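Local coordinates for protein VIN1 (Oscarella pearsei, PDB 6BFI) that binds actin filaments and may play a role in cell-cell adhesion, at residues K366-R371 against G492-L497; L497-V502 against A538-Q543; A373-N378 against A418-L423. One frame throughout, in Å; residues are numbered along the deposited sequence. Where two conformers were deposited one is given.

Contact 1 of 3, residues K366-R371 against G492-L497; sequences KALAER and GVIDSL
Ile494 reaches the flank of helix 344-375 at Leu368 and Ala369, and its side chain accounts for most of what touches here. The fork at CB sends its two branches to different targets. One is CG2, anti to the backbone N (chi1 of CG1 -84°), which runs toward the methyl of Ala369; Ile494 CG2 lies 4.1 Å from Ala369 CB. The other branch passes through CG1 and turns at chi2 (-56°), carrying CD1 against Leu368 CB and the backbone beside it. There Ile494 CD1 lies 3.6 Å from Leu368 CB. Ile494 CD1 is also 3.9 Å from Ala369 N, so it rests against peptide as well as side chain.

This is an example of a short two-residue turn between consecutive helices, 466-493 and 496-519, packed on a third helix of the all-helical vinculin-family fold. Ile494 is the first residue to leave helical geometry after helix 466-493, and helix 496-519 starts two residues later, with Asp495 at its N-cap. The cap is loose: Asp495 OD1 accepts from Leu497 N at 3.5 Å, a weak and bent bond (136°). Just beyond the isoleucine, Asp495 O comes within 4.3 Å of Ala369 CB, so the turn's backbone also borders the methyl. Val424 and Leu423 of helix 399-427 touch Ile494 and Leu368 respectively, and the methyl of Ala369 also meets Glu498 in the helix that follows the turn.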
ATOM      1  N   LYS A 366       5.360   6.245  21.759  1.00 60.18           N
ATOM      2  CA  LYS A 366       6.495   7.034  22.231  1.00 59.84           C
ATOM      3  C   LYS A 366       7.808   6.288  22.021  1.00 56.98           C
ATOM      4  O   LYS A 366       8.829   6.900  21.683  1.00 55.59           O
ATOM      5  CB  LYS A 366       6.303   7.396  23.705  1.00 60.50           C
ATOM      6  CG  LYS A 366       7.238   8.489  24.203  1.00 69.23           C
ATOM      7  CD  LYS A 366       6.698   9.143  25.471  1.00 73.15           C
ATOM      8  CE  LYS A 366       7.400  10.465  25.758  1.00 79.10           C
ATOM      9  NZ  LYS A 366       6.734  11.238  26.847  1.00 81.75           N
ATOM     10  N   ALA A 367       7.801   4.967  22.205  1.00 56.92           N
ATOM     11  CA  ALA A 367       9.016   4.187  22.001  1.00 51.08           C
ATOM     12  C   ALA A 367       9.427   4.188  20.535  1.00 57.67           C
ATOM     13  O   ALA A 367      10.617   4.327  20.219  1.00 61.78           O
ATOM     14  CB  ALA A 367       8.820   2.759  22.507  1.00 50.09           C
ATOM     15  N   LEU A 368       8.460   4.042  19.625  1.00 53.65           N
ATOM     16  CA  LEU A 368       8.795   4.103  18.204  1.00 53.03           C
ATOM     17  C   LEU A 368       9.320   5.482  17.819  1.00 52.35           C
ATOM     18  O   LEU A 368      10.315   5.597  17.090  1.00 54.91           O
ATOM     19  CB  LEU A 368       7.580   3.730  17.354  1.00 49.21           C
ATOM     20  CG  LEU A 368       7.497   2.258  16.944  1.00 49.22           C
ATOM     21  CD1 LEU A 368       7.438   1.353  18.166  1.00 45.74           C
ATOM     22  CD2 LEU A 368       6.302   2.023  16.030  1.00 48.95           C
ATOM     23  N   ALA A 369       8.670   6.541  18.310  1.00 51.15           N
ATOM     24  CA  ALA A 369       9.164   7.889  18.050  1.00 53.75           C
ATOM     25  C   ALA A 369      10.561   8.094  18.621  1.00 66.28           C
ATOM     26  O   ALA A 369      11.348   8.873  18.073  1.00 72.87           O
ATOM     27  CB  ALA A 369       8.199   8.926  18.621  1.00 54.76           C
ATOM     28  N   GLU A 370      10.890   7.401  19.715  1.00 65.65           N
ATOM     29  CA  GLU A 370      12.228   7.515  20.286  1.00 68.22           C
ATOM     30  C   GLU A 370      13.256   6.796  19.422  1.00 65.39           C
ATOM     31  O   GLU A 370      14.352   7.321  19.182  1.00 66.70           O
ATOM     32  CB  GLU A 370      12.237   6.963  21.712  1.00 73.77           C
ATOM     33  CG  GLU A 370      13.318   7.557  22.597  1.00 81.47           C
ATOM     34  CD  GLU A 370      13.440   6.847  23.931  1.00 85.31           C
ATOM     35  OE1 GLU A 370      13.164   5.630  23.985  1.00 83.98           O
ATOM     36  OE2 GLU A 370      13.813   7.505  24.926  1.00 92.06           O
ATOM     37  N   ARG A 371      12.922   5.592  18.944  1.00 63.26           N
ATOM     38  CA  ARG A 371      13.798   4.903  18.001  1.00 58.21           C
ATOM     39  C   ARG A 371      14.067   5.764  16.776  1.00 54.67           C
ATOM     40  O   ARG A 371      15.207   5.847  16.304  1.00 52.08           O
ATOM     41  CB  ARG A 371      13.184   3.566  17.586  1.00 54.57           C
ATOM     42  CG  ARG A 371      13.538   2.400  18.497  1.00 63.44           C
ATOM     43  CD  ARG A 371      14.977   1.944  18.294  1.00 59.00           C
ATOM     44  NE  ARG A 371      15.194   1.391  16.960  1.00 59.95           N
ATOM     45  CZ  ARG A 371      15.022   0.111  16.640  1.00 58.06           C
ATOM     46  NH1 ARG A 371      14.629  -0.758  17.563  1.00 58.75           N
ATOM     47  NH2 ARG A 371      15.243  -0.301  15.396  1.00 51.16           N
ATOM     48  N   GLY A 492       6.100   9.917   8.223  1.00 59.50           N
ATOM     49  CA  GLY A 492       4.674   9.944   7.942  1.00 61.28           C
ATOM     50  C   GLY A 492       3.878   9.028   8.853  1.00 62.87           C
ATOM     51  O   GLY A 492       2.764   9.364   9.265  1.00 54.92           O
ATOM     52  N   VAL A 493       4.432   7.861   9.180  1.00 60.31           N
ATOM     53  CA  VAL A 493       3.718   6.935  10.057  1.00 55.78           C
ATOM     54  C   VAL A 493       3.811   7.374  11.514  1.00 62.45           C
ATOM     55  O   VAL A 493       2.820   7.323  12.252  1.00 68.73           O
ATOM     56  CB  VAL A 493       4.253   5.505   9.868  1.00 53.94           C
ATOM     57  CG1 VAL A 493       3.618   4.564  10.879  1.00 59.30           C
ATOM     58  CG2 VAL A 493       3.996   5.028   8.452  1.00 58.31           C
ATOM     59  N   ILE A 494       4.994   7.820  11.944  1.00 63.46           N
ATOM     60  CA  ILE A 494       5.244   8.081  13.356  1.00 58.12           C
ATOM     61  C   ILE A 494       4.343   9.195  13.873  1.00 61.28           C
ATOM     62  O   ILE A 494       4.039  10.162  13.162  1.00 57.50           O
ATOM     63  CB  ILE A 494       6.734   8.408  13.560  1.00 54.28           C
ATOM     64  CG1 ILE A 494       7.540   7.117  13.701  1.00 56.16           C
ATOM     65  CG2 ILE A 494       6.957   9.323  14.756  1.00 59.09           C
ATOM     66  CD1 ILE A 494       7.040   6.219  14.804  1.00 59.60           C
ATOM     67  N   ASP A 495       3.890   9.043  15.121  1.00 59.02           N
ATOM     68  CA  ASP A 495       3.154  10.100  15.805  1.00 61.06           C
ATOM     69  C   ASP A 495       4.062  11.303  16.014  1.00 58.22           C
ATOM     70  O   ASP A 495       5.064  11.220  16.731  1.00 60.86           O
ATOM     71  CB  ASP A 495       2.622   9.586  17.144  1.00 68.66           C
ATOM     72  CG  ASP A 495       1.556  10.491  17.744  1.00 75.21           C
ATOM     73  OD1 ASP A 495       1.434  11.659  17.312  1.00 77.66           O
ATOM     74  OD2 ASP A 495       0.839  10.032  18.658  1.00 81.26           O
ATOM     75  N   SER A 496       3.703  12.426  15.392  1.00 58.20           N
ATOM     76  CA  SER A 496       4.619  13.559  15.334  1.00 57.90           C
ATOM     77  C   SER A 496       4.723  14.273  16.675  1.00 57.18           C
ATOM     78  O   SER A 496       5.801  14.758  17.038  1.00 55.58           O
ATOM     79  CB  SER A 496       4.179  14.526  14.242  1.00 63.49           C
ATOM     80  OG  SER A 496       4.276  13.911  12.967  1.00 71.07           O
ATOM     81  N   LEU A 497       3.616  14.359  17.420  1.00 59.87           N
ATOM     82  CA  LEU A 497       3.658  15.005  18.729  1.00 51.60           C
ATOM     83  C   LEU A 497       4.629  14.297  19.663  1.00 52.14           C
ATOM     84  O   LEU A 497       5.369  14.945  20.414  1.00 52.90           O
ATOM     85  CB  LEU A 497       2.255  15.046  19.337  1.00 62.32           C
ATOM     86  CG  LEU A 497       2.132  15.561  20.775  1.00 60.88           C
ATOM     87  CD1 LEU A 497       2.780  16.931  20.927  1.00 57.90           C
ATOM     88  CD2 LEU A 497       0.672  15.612  21.193  1.00 54.80           C
TER

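Contact 2 of 3, residues L497-V502 against A538-Q543; sequences LEFMKV and ANRVIQ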
ATOM      1  N   LEU A 497       3.616  14.359  17.420  1.00 59.87           N
ATOM      2  CA  LEU A 497       3.658  15.005  18.729  1.00 51.60           C
ATOM      3  C   LEU A 497       4.629  14.297  19.663  1.00 52.14           C
ATOM      4  O   LEU A 497       5.369  14.945  20.414  1.00 52.90           O
ATOM      5  CB  LEU A 497       2.255  15.046  19.337  1.00 62.32           C
ATOM      6  CG  LEU A 497       2.132  15.561  20.775  1.00 60.88           C
ATOM      7  CD1 LEU A 497       2.780  16.931  20.927  1.00 57.90           C
ATOM      8  CD2 LEU A 497       0.672  15.612  21.193  1.00 54.80           C
ATOM      9  N   GLU A 498       4.646  12.962  19.626  1.00 52.01           N
ATOM     10  CA  GLU A 498       5.608  12.221  20.433  1.00 61.76           C
ATOM     11  C   GLU A 498       7.037  12.502  19.984  1.00 57.55           C
ATOM     12  O   GLU A 498       7.944  12.617  20.818  1.00 58.53           O
ATOM     13  CB  GLU A 498       5.310  10.722  20.374  1.00 62.39           C
ATOM     14  CG  GLU A 498       4.047  10.306  21.109  1.00 62.79           C
ATOM     15  CD  GLU A 498       4.117  10.560  22.606  1.00 69.51           C
ATOM     16  OE1 GLU A 498       5.227  10.777  23.135  1.00 76.25           O
ATOM     17  OE2 GLU A 498       3.055  10.544  23.260  1.00 69.66           O
ATOM     18  N   PHE A 499       7.258  12.620  18.668  1.00 51.41           N
ATOM     19  CA  PHE A 499       8.585  12.982  18.178  1.00 56.77           C
ATOM     20  C   PHE A 499       9.002  14.351  18.700  1.00 55.86           C
ATOM     21  O   PHE A 499      10.161  14.553  19.079  1.00 52.74           O
ATOM     22  CB  PHE A 499       8.615  12.959  16.646  1.00 50.43           C
ATOM     23  CG  PHE A 499       9.992  13.153  16.058  1.00 50.64           C
ATOM     24  CD1 PHE A 499      10.502  14.426  15.845  1.00 50.86           C
ATOM     25  CD2 PHE A 499      10.772  12.060  15.712  1.00 50.89           C
ATOM     26  CE1 PHE A 499      11.764  14.606  15.310  1.00 56.99           C
ATOM     27  CE2 PHE A 499      12.039  12.232  15.171  1.00 55.79           C
ATOM     28  CZ  PHE A 499      12.534  13.506  14.969  1.00 51.59           C
ATOM     29  N   MET A 500       8.065  15.302  18.737  1.00 57.26           N
ATOM     30  CA  MET A 500       8.392  16.639  19.219  1.00 60.73           C
ATOM     31  C   MET A 500       8.655  16.649  20.719  1.00 61.96           C
ATOM     32  O   MET A 500       9.504  17.415  21.190  1.00 64.60           O
ATOM     33  CB  MET A 500       7.272  17.618  18.866  1.00 58.87           C
ATOM     34  CG  MET A 500       7.044  17.784  17.372  1.00 60.05           C
ATOM     35  SD  MET A 500       8.571  18.127  16.468  1.00 61.47           S
ATOM     36  CE  MET A 500       7.968  18.181  14.781  1.00 57.70           C
ATOM     37  N   LYS A 501       7.947  15.813  21.484  1.00 58.82           N
ATOM     38  CA  LYS A 501       8.211  15.730  22.918  1.00 58.74           C
ATOM     39  C   LYS A 501       9.574  15.101  23.187  1.00 57.71           C
ATOM     40  O   LYS A 501      10.400  15.668  23.912  1.00 63.87           O
ATOM     41  CB  LYS A 501       7.108  14.933  23.616  1.00 59.10           C
ATOM     42  CG  LYS A 501       5.800  15.691  23.809  1.00 62.32           C
ATOM     43  CD  LYS A 501       4.755  14.817  24.496  1.00 57.61           C
ATOM     44  CE  LYS A 501       3.496  15.608  24.823  1.00 67.68           C
ATOM     45  NZ  LYS A 501       2.424  14.738  25.385  1.00 69.17           N
ATOM     46  N   VAL A 502       9.824  13.922  22.609  1.00 58.83           N
ATOM     47  CA  VAL A 502      11.097  13.239  22.822  1.00 62.30           C
ATOM     48  C   VAL A 502      12.257  14.116  22.367  1.00 64.75           C
ATOM     49  O   VAL A 502      13.261  14.263  23.080  1.00 58.52           O
ATOM     50  CB  VAL A 502      11.090  11.876  22.102  1.00 59.11           C
ATOM     51  CG1 VAL A 502      12.442  11.199  22.229  1.00 57.09           C
ATOM     52  CG2 VAL A 502       9.995  10.985  22.669  1.00 61.23           C
ATOM     53  N   ALA A 538      17.581  19.603  16.019  1.00 59.25           N
ATOM     54  CA  ALA A 538      16.686  20.700  15.670  1.00 57.76           C
ATOM     55  C   ALA A 538      16.263  20.627  14.208  1.00 60.65           C
ATOM     56  O   ALA A 538      15.084  20.823  13.884  1.00 55.76           O
ATOM     57  CB  ALA A 538      17.357  22.039  15.968  1.00 59.52           C
ATOM     58  N   ASN A 539      17.210  20.344  13.305  1.00 57.38           N
ATOM     59  CA  ASN A 539      16.848  20.230  11.895  1.00 59.84           C
ATOM     60  C   ASN A 539      15.941  19.032  11.644  1.00 57.08           C
ATOM     61  O   ASN A 539      15.095  19.075  10.742  1.00 54.99           O
ATOM     62  CB  ASN A 539      18.103  20.155  11.028  1.00 66.47           C
ATOM     63  CG  ASN A 539      18.396  21.466  10.325  1.00 78.09           C
ATOM     64  OD1 ASN A 539      17.798  21.775   9.295  1.00 88.10           O
ATOM     65  ND2 ASN A 539      19.313  22.249  10.883  1.00 77.45           N
ATOM     66  N   ARG A 540      16.096  17.959  12.423  1.00 59.82           N
ATOM     67  CA  ARG A 540      15.148  16.856  12.335  0.89 58.02           C
ATOM     68  C   ARG A 540      13.759  17.292  12.784  1.00 56.28           C
ATOM     69  O   ARG A 540      12.748  16.868  12.206  1.00 57.02           O
ATOM     70  CB  ARG A 540      15.647  15.670  13.161  0.89 60.05           C
ATOM     71  CG  ARG A 540      16.696  14.836  12.438  0.89 55.63           C
ATOM     72  CD  ARG A 540      16.067  14.121  11.258  0.89 56.51           C
ATOM     73  NE  ARG A 540      15.082  13.140  11.706  0.89 56.14           N
ATOM     74  CZ  ARG A 540      14.008  12.782  11.012  0.89 52.59           C
ATOM     75  NH1 ARG A 540      13.758  13.333   9.832  0.89 54.66           N
ATOM     76  NH2 ARG A 540      13.174  11.877  11.504  0.89 51.48           N
ATOM     77  N   VAL A 541      13.688  18.145  13.810  1.00 54.77           N
ATOM     78  CA  VAL A 541      12.401  18.717  14.201  1.00 57.50           C
ATOM     79  C   VAL A 541      11.816  19.520  13.045  1.00 60.11           C
ATOM     80  O   VAL A 541      10.608  19.467  12.777  1.00 59.76           O
ATOM     81  CB  VAL A 541      12.562  19.577  15.468  1.00 55.16           C
ATOM     82  CG1 VAL A 541      11.317  20.415  15.709  1.00 53.50           C
ATOM     83  CG2 VAL A 541      12.862  18.698  16.669  1.00 53.91           C
ATOM     84  N   ILE A 542      12.671  20.256  12.330  1.00 61.83           N
ATOM     85  CA  ILE A 542      12.220  21.018  11.167  1.00 64.31           C
ATOM     86  C   ILE A 542      11.627  20.089  10.117  1.00 66.33           C
ATOM     87  O   ILE A 542      10.545  20.346   9.574  1.00 67.08           O
ATOM     88  CB  ILE A 542      13.380  21.847  10.584  1.00 64.46           C
ATOM     89  CG1 ILE A 542      13.940  22.809  11.631  1.00 67.50           C
ATOM     90  CG2 ILE A 542      12.920  22.606   9.347  1.00 63.64           C
ATOM     91  CD1 ILE A 542      12.985  23.898  12.021  1.00 71.37           C
ATOM     92  N   GLN A 543      12.328  18.994   9.810  1.00 63.26           N
ATOM     93  CA  GLN A 543      11.867  18.087   8.761  1.00 64.95           C
ATOM     94  C   GLN A 543      10.547  17.425   9.139  1.00 63.99           C
ATOM     95  O   GLN A 543       9.611  17.375   8.331  1.00 65.35           O
ATOM     96  CB  GLN A 543      12.932  17.030   8.472  1.00 64.29           C
ATOM     97  CG  GLN A 543      14.236  17.586   7.942  1.00 69.38           C
ATOM     98  CD  GLN A 543      15.265  16.501   7.705  1.00 72.89           C
ATOM     99  OE1 GLN A 543      14.922  15.326   7.559  1.00 70.72           O
ATOM    100  NE2 GLN A 543      16.536  16.887   7.673  1.00 75.64           N
TER
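Phe499 and Met500, neighbours on helix 496-519, meet Arg540 and Val541 of helix 524-550. These consecutive helices form an antiparallel helical hairpin (165°) in the all-helical vinculin-family architecture, their segment axes 10.5 Å apart. The apolar part belongs to Met500 and Val541. The methionine chain bends at chi2 (-50°), which brings Met500 SD to 3.7 Å from Val541 CG1, while Met500 CE ends 3.6 Å from the carbonyl oxygen Val541 O. Val544 and Ala545 continue this surface beyond the segment.

The aromatic part belongs to Phe499. Its ring points its far end at the opposing helix: Val541 N lies at the ring edge, 4.3 Å from Phe499 CE1. Arg540 was deposited in two conformers, so its placement is uncertain; in one, the guanidinium stands steeply to the ring (79°), with Arg540 NH2 3.9 Å from Phe499 CE2. Without the ring, as with an alanine here, a gap is likely to open beside Val541 and the guanidinium would probably lose its neighbour.

The polar bonds of Arg540 are made within its own helix and to a third helix, not across to 497-502. In that same conformer, and with the same caution, Arg540 NH1 donates in its own plane to Gln543 OE1 at 3.2 Å, above the amide's carbonyl plane, and NH2 forms a salt bridge with Asp491 of helix 466-493. With no hydrogen bond crossing between the segments, the fit of apolar and aromatic surfaces has to do the joining, and the buried charge is probably answered from a third helix.

Contact 3 of 3, residues A373-N378 against A418-L423; sequences ATDFVN and ADTAEL
Asp375 and Thr420 meet through their polar ends, and Phe376, the next residue along, touches the same threonine through its ring. The conformation of Thr420 makes this double use possible. With chi1 at -70° its hydroxyl lies beside the backbone N and its methyl CG2 is anti to that N, so the two branches address different partners. Thr420 OG1 donates to Asp375 OD2; the modelled separation of 2.3 Å is too short to be taken literally, so the geometry of the bond is doubtful, though the two groups plainly lie together. Asp375, in the last turn of helix 344-375, puts its CG beside its own backbone N (chi1 -58°), an orientation that carries the carboxylate across to the threonine.

The methyl branch deals with the ring. Thr420 CG2 lies 3.7 Å from Phe376 CE1, while Thr420 CB is 4.1 Å from that same carbon. Because CG2 lies in the ring plane, the methyl meets the edge, not the face. The two side chains run past one another in opposite directions. Met486 and Arg540, from two other helices, also touch the phenylalanine.

Asp375 OD2 forms salt bridges with NE of both Arg371 and Arg416, and Arg371 NH2 bonds to Thr420 OG1. A carboxylate so near a helix C-terminus would probably be somewhat disfavoured by the helix dipole; the two guanidinium groups probably offset this and favour the ionised form. Phe376 marks the point where the chain first leaves helical geometry, and the whole is a buried arginine-carboxylate-hydroxyl network, here tying the C-terminal end of helix 344-375 to the C-terminal third of helix 399-427 in the all-helical architecture of the vinculin family.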
ATOM      1  N   ALA A 373      13.860   9.086  16.632  1.00 55.36           N
ATOM      2  CA  ALA A 373      14.664  10.227  17.059  1.00 61.19           C
ATOM      3  C   ALA A 373      16.134   9.860  17.213  1.00 65.63           C
ATOM      4  O   ALA A 373      17.010  10.707  17.003  1.00 64.37           O
ATOM      5  CB  ALA A 373      14.123  10.795  18.370  1.00 66.96           C
ATOM      6  N   THR A 374      16.428   8.609  17.570  1.00 65.58           N
ATOM      7  CA  THR A 374      17.817   8.207  17.762  1.00 63.65           C
ATOM      8  C   THR A 374      18.478   7.814  16.446  1.00 56.83           C
ATOM      9  O   THR A 374      19.592   8.257  16.143  1.00 54.70           O
ATOM     10  CB  THR A 374      17.895   7.049  18.755  1.00 64.27           C
ATOM     11  OG1 THR A 374      17.347   7.461  20.013  1.00 62.87           O
ATOM     12  CG2 THR A 374      19.343   6.616  18.952  1.00 63.98           C
ATOM     13  N   ASP A 375      17.805   6.983  15.648  1.00 56.06           N
ATOM     14  CA  ASP A 375      18.467   6.360  14.506  1.00 56.29           C
ATOM     15  C   ASP A 375      18.532   7.272  13.282  1.00 53.26           C
ATOM     16  O   ASP A 375      19.462   7.145  12.478  1.00 55.87           O
ATOM     17  CB  ASP A 375      17.762   5.050  14.153  1.00 57.90           C
ATOM     18  CG  ASP A 375      17.736   4.069  15.315  1.00 66.63           C
ATOM     19  OD1 ASP A 375      18.516   4.248  16.275  1.00 73.05           O
ATOM     20  OD2 ASP A 375      16.935   3.110  15.266  1.00 66.34           O
ATOM     21  N   PHE A 376      17.580   8.188  13.119  1.00 53.19           N
ATOM     22  CA  PHE A 376      17.540   9.067  11.959  1.00 50.25           C
ATOM     23  C   PHE A 376      18.070  10.464  12.260  1.00 52.38           C
ATOM     24  O   PHE A 376      17.800  11.396  11.496  1.00 54.67           O
ATOM     25  CB  PHE A 376      16.114   9.163  11.413  1.00 46.37           C
ATOM     26  CG  PHE A 376      15.662   7.944  10.669  1.00 49.66           C
ATOM     27  CD1 PHE A 376      15.193   6.832  11.353  1.00 55.06           C
ATOM     28  CD2 PHE A 376      15.690   7.912   9.286  1.00 51.27           C
ATOM     29  CE1 PHE A 376      14.769   5.707  10.666  1.00 55.98           C
ATOM     30  CE2 PHE A 376      15.270   6.792   8.594  1.00 53.83           C
ATOM     31  CZ  PHE A 376      14.809   5.689   9.284  1.00 55.51           C
ATOM     32  N   VAL A 377      18.820  10.629  13.352  1.00 51.75           N
ATOM     33  CA  VAL A 377      19.310  11.953  13.710  1.00 54.72           C
ATOM     34  C   VAL A 377      20.387  12.439  12.747  1.00 61.73           C
ATOM     35  O   VAL A 377      20.600  13.652  12.616  1.00 56.80           O
ATOM     36  CB  VAL A 377      19.826  11.954  15.163  1.00 64.60           C
ATOM     37  CG1 VAL A 377      21.143  11.194  15.272  1.00 68.46           C
ATOM     38  CG2 VAL A 377      19.977  13.375  15.677  1.00 61.52           C
ATOM     39  N   ASN A 378      21.062  11.520  12.047  1.00 56.16           N
ATOM     40  CA  ASN A 378      22.178  11.877  11.174  1.00 55.65           C
ATOM     41  C   ASN A 378      22.274  10.802  10.086  1.00 56.55           C
ATOM     42  O   ASN A 378      23.125   9.912  10.121  1.00 63.22           O
ATOM     43  CB  ASN A 378      23.481  12.003  11.961  1.00 60.27           C
ATOM     44  CG  ASN A 378      24.614  12.561  11.130  1.00 65.94           C
ATOM     45  OD1 ASN A 378      24.419  12.953   9.981  1.00 59.31           O
ATOM     46  ND2 ASN A 378      25.807  12.614  11.714  1.00 57.24           N
ATOM     47  N   ALA A 418      17.203   0.474   8.355  1.00 51.76           N
ATOM     48  CA  ALA A 418      16.241  -0.475   7.799  1.00 48.89           C
ATOM     49  C   ALA A 418      15.501  -1.229   8.899  1.00 50.96           C
ATOM     50  O   ALA A 418      14.296  -1.488   8.779  1.00 48.81           O
ATOM     51  CB  ALA A 418      16.946  -1.445   6.853  1.00 46.98           C
ATOM     52  N   ASP A 419      16.203  -1.587   9.979  1.00 55.90           N
ATOM     53  CA  ASP A 419      15.545  -2.252  11.101  1.00 60.90           C
ATOM     54  C   ASP A 419      14.477  -1.360  11.719  1.00 59.91           C
ATOM     55  O   ASP A 419      13.365  -1.817  12.008  1.00 60.94           O
ATOM     56  CB  ASP A 419      16.576  -2.661  12.154  1.00 70.19           C
ATOM     57  CG  ASP A 419      17.342  -3.910  11.766  1.00 80.69           C
ATOM     58  OD1 ASP A 419      17.344  -4.259  10.566  1.00 87.66           O
ATOM     59  OD2 ASP A 419      17.940  -4.543  12.661  1.00 88.06           O
ATOM     60  N   THR A 420      14.796  -0.081  11.924  1.00 56.88           N
ATOM     61  CA  THR A 420      13.819   0.842  12.491  1.00 53.71           C
ATOM     62  C   THR A 420      12.619   1.008  11.568  1.00 50.94           C
ATOM     63  O   THR A 420      11.470   1.031  12.028  1.00 55.03           O
ATOM     64  CB  THR A 420      14.479   2.190  12.778  1.00 55.41           C
ATOM     65  OG1 THR A 420      15.388   2.045  13.876  1.00 59.88           O
ATOM     66  CG2 THR A 420      13.436   3.242  13.129  1.00 55.93           C
ATOM     67  N   ALA A 421      12.862   1.112  10.258  1.00 48.41           N
ATOM     68  CA  ALA A 421      11.749   1.146   9.314  1.00 45.30           C
ATOM     69  C   ALA A 421      10.879  -0.098   9.447  1.00 44.63           C
ATOM     70  O   ALA A 421       9.646  -0.012   9.389  1.00 43.81           O
ATOM     71  CB  ALA A 421      12.275   1.287   7.886  1.00 40.89           C
ATOM     72  N   GLU A 422      11.501  -1.264   9.650  1.00 43.77           N
ATOM     73  CA  GLU A 422      10.728  -2.489   9.826  1.00 51.34           C
ATOM     74  C   GLU A 422       9.899  -2.444  11.105  1.00 54.20           C
ATOM     75  O   GLU A 422       8.744  -2.889  11.118  1.00 55.14           O
ATOM     76  CB  GLU A 422      11.657  -3.703   9.831  1.00 55.08           C
ATOM     77  CG  GLU A 422      10.961  -5.011  10.174  1.00 68.33           C
ATOM     78  CD  GLU A 422       9.870  -5.370   9.182  1.00 74.01           C
ATOM     79  OE1 GLU A 422      10.091  -5.194   7.965  1.00 76.42           O
ATOM     80  OE2 GLU A 422       8.788  -5.822   9.621  1.00 73.17           O
ATOM     81  N   LEU A 423      10.472  -1.913  12.190  1.00 52.98           N
ATOM     82  CA  LEU A 423       9.728  -1.801  13.442  1.00 50.78           C
ATOM     83  C   LEU A 423       8.521  -0.889  13.279  1.00 50.16           C
ATOM     84  O   LEU A 423       7.414  -1.219  13.716  1.00 53.81           O
ATOM     85  CB  LEU A 423      10.639  -1.285  14.558  1.00 54.48           C
ATOM     86  CG  LEU A 423       9.946  -1.013  15.896  1.00 58.64           C
ATOM     87  CD1 LEU A 423       9.385  -2.299  16.483  1.00 62.03           C
ATOM     88  CD2 LEU A 423      10.890  -0.343  16.881  1.00 63.71           C
TER

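Contacts 1 and 3 use helix 344-375 about two turns apart, contact 3 at its C-terminal end; their centres are about 10 Å apart, and contact 3 is nested within the loop that contact 1 closes. Leu368 CD1 joins them directly, lying 4.1 Å from Leu423 CD2. Contact 2 follows along the chain and shares Leu497 with contact 1; their centres are about 9 Å apart, and Ala369 CB reaches to 3.8 Å from Phe499 N. Contacts 2 and 3, at about 14 Å between centres, still touch, with Phe499 CE2 3.8 Å from Ala373 CA. Helix 344-375 is thus packed against by helices 399-427 and 496-519, and all three contacts are buried.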